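Local structure of acetyl xylan esterase II (Penicillium purpurogenum, 1G66) at residues V98-G102 and A114-S118. The protein probably removes acetyl groups from xylan as a fungal serine esterase of the cutinase family, with an alpha/beta-hydrolase fold. Residues are numbered along the deposited sequence; the frame is centred on the assembly and turned at random.
Sequences VALCG and AVQLS
Ala99 O, in the last turn of helix 91-101, receives two backbone N-H groups from the loop that leads to helix 119-124. In this alpha/beta-hydrolase fold of the cutinase family, the helix follows strand 83-89 of the parallel sheet. Gln116 N lies 2.9 Å from Ala99 O and Leu117 N lies 3.2 Å from Ala99 O; the second bond is the straighter, at 162° against 148°. The two donors approach from opposite faces of the carbonyl plane, which lets both bind at once; carbonyls in the last turn of a helix commonly lack a partner further along the helix, and here the loop supplies two. Ala99 suits this place because its small methyl lets the loop lie close and also meets Val68 of helix 57-78. Gly102, having no CB, leaves room for Val115 N and tolerates the positive phi with which the chain leaves the helix. Next to the paired bonds, Leu117 points toward the helix and brings CD1 to 3.9 Å from Leu100 CD1; the same leucine touches Val122, while Leu100 also touches Ile167 of strand 167-170. Val115, with CG1 anti to its own N (chi1 170°), sets both methyls against the carbonyl oxygen of Leu100: its branched tip places CG1 3.4 Å and CG2 3.6 Å from Leu100 O.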
ATOM      1  N   VAL A  98       3.019  -4.600   4.926  1.00  4.10           N
ATOM      2  CA  VAL A  98       3.584  -5.011   6.195  1.00  4.19           C
ATOM      3  C   VAL A  98       2.924  -4.298   7.360  1.00  4.23           C
ATOM      4  O   VAL A  98       2.631  -4.887   8.390  1.00  4.74           O
ATOM      5  CB  VAL A  98       5.108  -4.832   6.205  1.00  4.48           C
ATOM      6  CG1 VAL A  98       5.650  -5.329   7.534  1.00  6.06           C
ATOM      7  CG2 VAL A  98       5.729  -5.579   5.056  1.00  5.55           C
ATOM      8  N   ALA A  99       2.748  -2.983   7.242  1.00  4.25           N
ATOM      9  CA  ALA A  99       2.224  -2.256   8.373  1.00  4.77           C
ATOM     10  C   ALA A  99       0.856  -2.755   8.769  1.00  4.61           C
ATOM     11  O   ALA A  99       0.548  -2.829   9.981  1.00  5.16           O
ATOM     12  CB  ALA A  99       2.185  -0.759   8.080  1.00  5.66           C
ATOM     13  N   LEU A 100      -0.012  -3.008   7.799  1.00  4.49           N
ATOM     14  CA  LEU A 100      -1.388  -3.405   8.039  1.00  4.60           C
ATOM     15  C   LEU A 100      -1.562  -4.886   8.334  1.00  4.82           C
ATOM     16  O   LEU A 100      -2.305  -5.260   9.222  1.00  5.78           O
ATOM     17  CB  LEU A 100      -2.253  -3.036   6.844  1.00  4.64           C
ATOM     18  CG  LEU A 100      -3.710  -3.468   6.888  1.00  5.05           C
ATOM     19  CD1 LEU A 100      -4.446  -2.854   8.034  1.00  6.10           C
ATOM     20  CD2 LEU A 100      -4.358  -3.112   5.572  1.00  5.71           C
ATOM     21  N   CYS A 101      -0.839  -5.727   7.589  1.00  4.71           N
ATOM     22  CA  CYS A 101      -1.024  -7.181   7.697  1.00  4.81           C
ATOM     23  C   CYS A 101       0.008  -7.846   8.602  1.00  5.07           C
ATOM     24  O   CYS A 101      -0.189  -9.009   8.942  1.00  6.38           O
ATOM     25  CB  CYS A 101      -0.913  -7.828   6.335  1.00  5.18           C
ATOM     26  SG  CYS A 101      -2.293  -7.456   5.228  1.00  6.43           S
ATOM     27  N   GLY A 102       1.084  -7.163   8.968  1.00  4.75           N
ATOM     28  CA  GLY A 102       2.149  -7.772   9.708  1.00  5.22           C
ATOM     29  C   GLY A 102       2.827  -8.827   8.868  1.00  5.10           C
ATOM     30  O   GLY A 102       2.909  -8.761   7.644  1.00  5.66           O
ATOM     31  N   ALA A 114       4.778  -8.424  13.845  1.00  5.94           N
ATOM     32  CA  ALA A 114       3.544  -7.833  14.353  1.00  6.45           C
ATOM     33  C   ALA A 114       2.947  -6.853  13.319  1.00  5.70           C
ATOM     34  O   ALA A 114       3.656  -6.184  12.595  1.00  6.19           O
ATOM     35  CB  ALA A 114       3.822  -7.080  15.632  1.00  9.04           C
ATOM     36  N   VAL A 115       1.637  -6.758  13.345  1.00  6.46           N
ATOM     37  CA  VAL A 115       0.961  -5.622  12.707  1.00  6.25           C
ATOM     38  C   VAL A 115       1.490  -4.381  13.346  1.00  6.41           C
ATOM     39  O   VAL A 115       1.607  -4.303  14.579  1.00  8.20           O
ATOM     40  CB  VAL A 115      -0.552  -5.808  12.867  1.00  6.58           C
ATOM     41  CG1 VAL A 115      -1.315  -4.541  12.447  1.00  6.97           C
ATOM     42  CG2 VAL A 115      -1.052  -7.017  12.118  1.00  7.81           C
ATOM     43  N   GLN A 116       1.801  -3.363  12.538  1.00  5.93           N
ATOM     44  CA  GLN A 116       2.414  -2.132  13.048  1.00  6.08           C
ATOM     45  C   GLN A 116       1.407  -1.041  13.298  1.00  6.10           C
ATOM     46  O   GLN A 116       1.685  -0.142  14.114  1.00  6.65           O
ATOM     47  CB  GLN A 116       3.546  -1.673  12.126  1.00  5.88           C
ATOM     48  CG  GLN A 116       4.649  -2.678  12.003  1.00  6.84           C
ATOM     49  CD  GLN A 116       5.338  -2.900  13.311  1.00  7.94           C
ATOM     50  OE1 GLN A 116       5.373  -4.080  13.814  1.00 10.79           O
ATOM     51  NE2 GLN A 116       5.877  -1.880  13.859  1.00  8.67           N
ATOM     52  N   LEU A 117       0.275  -1.073  12.620  1.00  7.12           N
ATOM     53  CA  LEU A 117      -0.822  -0.187  12.994  1.00  6.97           C
ATOM     54  C   LEU A 117      -1.343  -0.599  14.353  1.00  6.63           C
ATOM     55  O   LEU A 117      -1.359  -1.785  14.690  1.00  8.65           O
ATOM     56  CB  LEU A 117      -1.946  -0.269  11.981  1.00  6.08           C
ATOM     57  CG  LEU A 117      -1.604   0.186  10.581  1.00 10.43           C
ATOM     58  CD1 LEU A 117      -2.893   0.261   9.756  1.00  9.42           C
ATOM     59  CD2 LEU A 117      -0.817   1.462  10.548  1.00 14.44           C
ATOM     60  N   SER A 118      -1.775   0.384  15.132  1.00  7.18           N
ATOM     61  CA  SER A 118      -2.445   0.100  16.403  1.00  7.12           C
ATOM     62  C   SER A 118      -3.792  -0.585  16.172  1.00  7.19           C
ATOM     63  O   SER A 118      -4.343  -0.559  15.079  1.00  7.80           O
ATOM     64  CB  SER A 118      -2.682   1.391  17.130  1.00  6.93           C
ATOM     65  OG  SER A 118      -3.729   2.139  16.478  1.00  7.17           O
TER